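Local structure of activator of Hsp90 ATPase homologue 1/2-like C-terminal domain-containing protein (Enterococcus faecalis, 2NN5) at residues Glu41-Ala46 against Gln121-Phe126; Lys62-Glu67 against Ala143-Val148. The protein is of unknown function but binds magnesium and belongs to the AHA1 family, whose namesake activates the ATPase of the chaperone Hsp90. All coordinates share one frame; numbering follows the deposited sequence.

Interaction 1 of 2, residues Glu41-Ala46 against Gln121-Phe126; sequences ERAISA and QTLLVF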
# COMPACT_ATOMS: atom_id res chain seq x y z
N GLU A 41 2.52 7.92 3.66
CA GLU A 41 2.26 8.78 2.51
C GLU A 41 3.31 8.58 1.46
O GLU A 41 4.48 8.36 1.79
CB GLU A 41 2.34 10.28 2.96
CG GLU A 41 1.52 10.64 4.12
CD GLU A 41 1.63 12.12 4.48
OE1 GLU A 41 2.58 12.84 4.00
OE2 GLU A 41 0.75 12.56 5.27
N ARG A 42 2.90 8.74 0.19
CA ARG A 42 3.90 8.78 -0.89
C ARG A 42 3.63 10.05 -1.71
O ARG A 42 2.54 10.23 -2.23
CB ARG A 42 3.84 7.54 -1.82
CG ARG A 42 4.14 6.24 -1.15
CD ARG A 42 5.59 6.15 -0.71
NE ARG A 42 5.89 4.88 -0.05
CZ ARG A 42 5.64 4.64 1.24
NH1 ARG A 42 6.03 3.46 1.76
NH2 ARG A 42 4.98 5.55 2.00
N ALA A 43 4.65 10.90 -1.82
CA ALA A 43 4.59 12.07 -2.71
C ALA A 43 4.99 11.54 -4.09
O ALA A 43 6.11 11.08 -4.27
CB ALA A 43 5.57 13.16 -2.30
N ILE A 44 4.06 11.61 -5.04
CA ILE A 44 4.29 11.09 -6.40
C ILE A 44 4.10 12.21 -7.41
O ILE A 44 3.07 12.89 -7.36
CB ILE A 44 3.32 9.92 -6.71
CG1 ILE A 44 3.45 8.81 -5.63
CG2 ILE A 44 3.64 9.35 -8.07
CD1 ILE A 44 2.46 7.67 -5.75
N SER A 45 5.07 12.40 -8.30
CA SER A 45 4.99 13.51 -9.28
C SER A 45 4.14 13.12 -10.49
O SER A 45 4.62 13.08 -11.65
CB SER A 45 6.37 13.94 -9.74
OG SER A 45 7.03 12.81 -10.25
N ALA A 46 2.87 12.87 -10.23
CA ALA A 46 1.87 12.74 -11.28
C ALA A 46 0.55 13.19 -10.73
O ALA A 46 0.40 13.34 -9.52
CB ALA A 46 1.73 11.28 -11.75
N GLN A 121 1.17 16.78 -9.09
CA GLN A 121 1.77 16.24 -7.88
C GLN A 121 0.69 15.75 -6.96
O GLN A 121 -0.24 16.48 -6.67
CB GLN A 121 2.61 17.27 -7.17
CG GLN A 121 3.71 17.79 -8.04
CD GLN A 121 4.58 18.82 -7.37
OE1 GLN A 121 5.22 18.54 -6.34
NE2 GLN A 121 4.64 20.03 -7.95
N THR A 122 0.83 14.52 -6.48
CA THR A 122 -0.19 13.94 -5.63
C THR A 122 0.46 13.45 -4.36
O THR A 122 1.59 12.97 -4.38
CB THR A 122 -0.81 12.74 -6.33
OG1 THR A 122 -1.46 13.19 -7.51
CG2 THR A 122 -1.83 11.99 -5.42
N LEU A 123 -0.26 13.55 -3.24
CA LEU A 123 0.12 12.86 -2.03
C LEU A 123 -0.83 11.70 -1.89
O LEU A 123 -2.03 11.89 -1.65
CB LEU A 123 0.02 13.79 -0.83
CG LEU A 123 0.59 13.22 0.48
CD1 LEU A 123 2.10 13.11 0.34
CD2 LEU A 123 0.23 14.19 1.60
N LEU A 124 -0.29 10.50 -2.06
CA LEU A 124 -1.10 9.29 -1.89
C LEU A 124 -0.99 8.96 -0.41
O LEU A 124 0.11 8.69 0.07
CB LEU A 124 -0.55 8.16 -2.77
CG LEU A 124 -1.20 6.77 -2.58
CD1 LEU A 124 -2.69 6.76 -2.88
CD2 LEU A 124 -0.55 5.75 -3.54
N VAL A 125 -2.13 9.02 0.30
CA VAL A 125 -2.16 8.73 1.73
C VAL A 125 -2.73 7.31 1.85
O VAL A 125 -3.88 7.02 1.45
CB VAL A 125 -2.97 9.77 2.53
CG1 VAL A 125 -2.92 9.40 4.04
CG2 VAL A 125 -2.35 11.11 2.33
N PHE A 126 -1.93 6.42 2.39
CA PHE A 126 -2.31 5.01 2.57
C PHE A 126 -2.61 4.79 4.04
O PHE A 126 -1.83 5.22 4.91
CB PHE A 126 -1.16 4.08 2.12
CG PHE A 126 -1.41 2.60 2.39
CD1 PHE A 126 -2.09 1.83 1.44
CD2 PHE A 126 -0.94 2.00 3.56
CE1 PHE A 126 -2.28 0.48 1.67
CE2 PHE A 126 -1.14 0.65 3.79
CZ PHE A 126 -1.83 -0.12 2.83
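Arg-42 and Leu-124 face each other as a hydrogen-bonded antiparallel pair, and Ile-44 and Thr-122 form the next one. Four backbone bonds join the strands. Arg-42 N to Leu-124 O is 2.8 Å, and Ile-44 N to Thr-122 O is 2.9 Å and nearly straight, at 175°. CA-H...O contacts fill in between them, such as Glu-41 CA to Leu-124 O.

Past the end of strand 35-44 a side-chain bond adds a further link. Thr-122 OG1 donates to Ala-46 O at 2.7 Å. The threonine hydroxyl lies anti to its own carbonyl carbon (chi1 -63°), which turns it to the last residue of the inverse gamma turn centred on Ser-45.

The two strands are neighbours in the antiparallel sheet of an SRPBCC (helix-grip) fold, whose long helix 138-157 packs on one face. Ile-44 and Leu-124 point to that helix. They lie side by side, with Ile-44 CD1 4.2 Å from Leu-124 CD2, and touch Val-156 and Leu-152 respectively. Arg-42 is on the same face, but its end turns away from strand 121-130. Its NH2 donates to Glu-41 O at 2.9 Å from above the carbonyl plane, and its NH1 bonds to Ser-146 O of the helix.

Glu-41, Ala-43, Leu-123 and Val-125 occupy the other face. The extended Glu-41 chain crosses Leu-123 obliquely. In one of its two conformers Leu-123 brings both methyls to the carboxylate, with Leu-123 CD2 3.6 Å from Glu-41 OE1, while CD1 also reaches Glu-41 CB.

Interaction 2 of 2, residues Lys62-Glu67 against Ala143-Val148; sequences KQWFPE and AGWSIV
Phe-65 turns the edge of its ring to the face of the Trp-145 indole in an offset edge-to-face stack. The phenyl and the six-membered indole ring have centroids 5.4 Å apart and planes at 71°. Within this pair Phe-65 CE2 comes nearest, 3.6 Å from Trp-145 CH2. This is the tight part of the contact, and Trp-64 and Val-148 complete it. Trp-64 CZ3 meets Trp-145 CZ3 at 4.0 Å, each atom near the plane of the other ring. Trp-64 takes the first torsion that sets CG between backbone N and carbonyl carbon (chi1 64°), and its benzo edge swings to the helix. There Trp-64 CE3 lies 3.4 Å from Val-148 O. Val-148 CG2 touches both aromatic residues, 3.9 Å from Trp-64 CZ3 and 4.0 Å from Phe-65 CD2. Its CG1 sits over a face of the phenyl ring. No hydrogen bond crosses between the segments. The indole nitrogen of Trp-64 is satisfied by Tyr-54 O.

The side away from these rings is looser. Pro-66 is exposed and barely meets the helix. Lys-62 lies far from it and reaches back along its own chain, where NZ donates to Pro-66 O at 2.8 Å and also to Leu-68 O. This ties the end of helix 58-64 to the start of strand 68-72.

Trp-145 also meets Trp-105 and Phe-126, so the aromatic cluster runs from the loop after helix 58-64 to the sheet. Such apolar packing between the long helix 138-157, the small helices and the curved sheet is characteristic of the helix-grip fold of SRPBCC proteins.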
# COMPACT_ATOMS: atom_id res chain seq x y z
N LYS A 62 -0.31 -4.55 -11.75
CA LYS A 62 0.73 -5.58 -11.68
C LYS A 62 2.16 -5.02 -11.74
O LYS A 62 3.09 -5.72 -11.42
CB LYS A 62 0.53 -6.64 -12.75
CG LYS A 62 -0.69 -7.52 -12.45
CD LYS A 62 -0.70 -8.69 -13.46
CE LYS A 62 -1.80 -9.69 -13.16
NZ LYS A 62 -1.70 -10.19 -11.72
N GLN A 63 2.34 -3.77 -12.19
CA GLN A 63 3.70 -3.19 -12.19
C GLN A 63 4.24 -2.98 -10.79
O GLN A 63 5.47 -2.88 -10.60
CB GLN A 63 3.74 -1.84 -12.93
CG GLN A 63 3.43 -1.99 -14.43
CD GLN A 63 3.36 -0.64 -15.13
OE1 GLN A 63 2.40 -0.32 -15.80
NE2 GLN A 63 4.39 0.13 -14.98
N TRP A 64 3.36 -2.84 -9.81
CA TRP A 64 3.82 -2.58 -8.45
C TRP A 64 3.37 -3.65 -7.47
O TRP A 64 4.00 -3.79 -6.41
CB TRP A 64 3.43 -1.17 -8.00
CG TRP A 64 1.96 -0.92 -7.89
CD1 TRP A 64 1.09 -0.59 -8.91
CD2 TRP A 64 1.18 -0.90 -6.68
NE1 TRP A 64 -0.21 -0.43 -8.40
CE2 TRP A 64 -0.17 -0.61 -7.04
CE3 TRP A 64 1.48 -1.11 -5.33
CZ2 TRP A 64 -1.19 -0.56 -6.10
CZ3 TRP A 64 0.44 -1.03 -4.40
CH2 TRP A 64 -0.87 -0.80 -4.80
N PHE A 65 2.30 -4.41 -7.79
CA PHE A 65 1.85 -5.47 -6.89
C PHE A 65 1.40 -6.63 -7.80
O PHE A 65 0.22 -6.78 -8.09
CB PHE A 65 0.75 -4.96 -5.92
CG PHE A 65 0.57 -5.81 -4.70
CD1 PHE A 65 0.90 -7.20 -4.69
CD2 PHE A 65 0.12 -5.24 -3.54
CE1 PHE A 65 0.69 -7.97 -3.54
CE2 PHE A 65 -0.09 -6.00 -2.38
CZ PHE A 65 0.21 -7.37 -2.38
N PRO A 66 2.37 -7.47 -8.23
CA PRO A 66 2.16 -8.44 -9.28
C PRO A 66 1.05 -9.46 -9.04
O PRO A 66 0.49 -10.02 -10.01
CB PRO A 66 3.54 -9.15 -9.41
CG PRO A 66 4.47 -8.24 -8.89
CD PRO A 66 3.80 -7.41 -7.82
N GLU A 67 0.76 -9.72 -7.78
CA GLU A 67 -0.25 -10.74 -7.42
C GLU A 67 -1.67 -10.21 -7.54
O GLU A 67 -2.64 -10.99 -7.49
CB GLU A 67 -0.04 -11.17 -5.97
CG GLU A 67 1.26 -12.00 -5.79
CD GLU A 67 2.52 -11.19 -5.68
OE1 GLU A 67 2.48 -9.94 -5.56
OE2 GLU A 67 3.59 -11.85 -5.68
N ALA A 143 5.42 -4.03 6.47
CA ALA A 143 6.68 -3.97 5.71
C ALA A 143 6.36 -4.20 4.24
O ALA A 143 6.87 -3.50 3.37
CB ALA A 143 7.62 -5.04 6.24
N GLY A 144 5.52 -5.20 3.95
CA GLY A 144 5.18 -5.48 2.54
C GLY A 144 4.52 -4.29 1.86
O GLY A 144 4.85 -3.95 0.72
N TRP A 145 3.57 -3.64 2.55
CA TRP A 145 2.95 -2.46 1.97
C TRP A 145 3.94 -1.32 1.76
O TRP A 145 3.89 -0.64 0.72
CB TRP A 145 1.79 -1.96 2.85
CG TRP A 145 0.56 -2.81 2.59
CD1 TRP A 145 -0.05 -3.70 3.43
CD2 TRP A 145 -0.14 -2.87 1.33
NE1 TRP A 145 -1.11 -4.31 2.77
CE2 TRP A 145 -1.20 -3.81 1.49
CE3 TRP A 145 -0.05 -2.15 0.12
CZ2 TRP A 145 -2.10 -4.09 0.46
CZ3 TRP A 145 -0.94 -2.46 -0.92
CH2 TRP A 145 -1.95 -3.40 -0.73
N SER A 146 4.85 -1.10 2.71
CA SER A 146 5.81 -0.02 2.54
C SER A 146 6.65 -0.25 1.28
O SER A 146 6.92 0.71 0.52
CB SER A 146 6.68 0.08 3.80
OG SER A 146 5.86 0.50 4.87
N ILE A 147 7.02 -1.52 1.04
CA ILE A 147 7.85 -1.88 -0.11
C ILE A 147 7.07 -1.70 -1.41
O ILE A 147 7.59 -1.12 -2.39
CB ILE A 147 8.43 -3.33 0.04
CG1 ILE A 147 9.37 -3.37 1.26
CG2 ILE A 147 9.09 -3.79 -1.26
CD1 ILE A 147 9.70 -4.77 1.82
N VAL A 148 5.83 -2.23 -1.47
CA VAL A 148 5.14 -2.10 -2.75
C VAL A 148 4.70 -0.67 -3.02
O VAL A 148 4.62 -0.27 -4.20
CB VAL A 148 3.94 -3.12 -2.95
CG1 VAL A 148 4.43 -4.54 -2.87
CG2 VAL A 148 2.85 -2.84 -1.95

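From the N terminus the chain passes helix 16-23 and strand 28-32 and enters strand 35-44, the first partner of interaction 1. It then runs through helices 48-56 and 58-64 to the first partner of interaction 2. Strands 68-72 to 108-116 follow. Strand 121-130 returns to 35-44 and closes the loop of interaction 1. Helix 138-157 comes next and closes that of interaction 2. The two loops therefore cross. Interaction 1 joins an early strand to the last strand along the chain, 121-130; interaction 2 ties the end of helix 58-64 and the loop after it to helix 138-157. The contacts meet where Arg-42 reaches helix 138-157 and Phe-126 packs on Trp-145, linking sheet and helix.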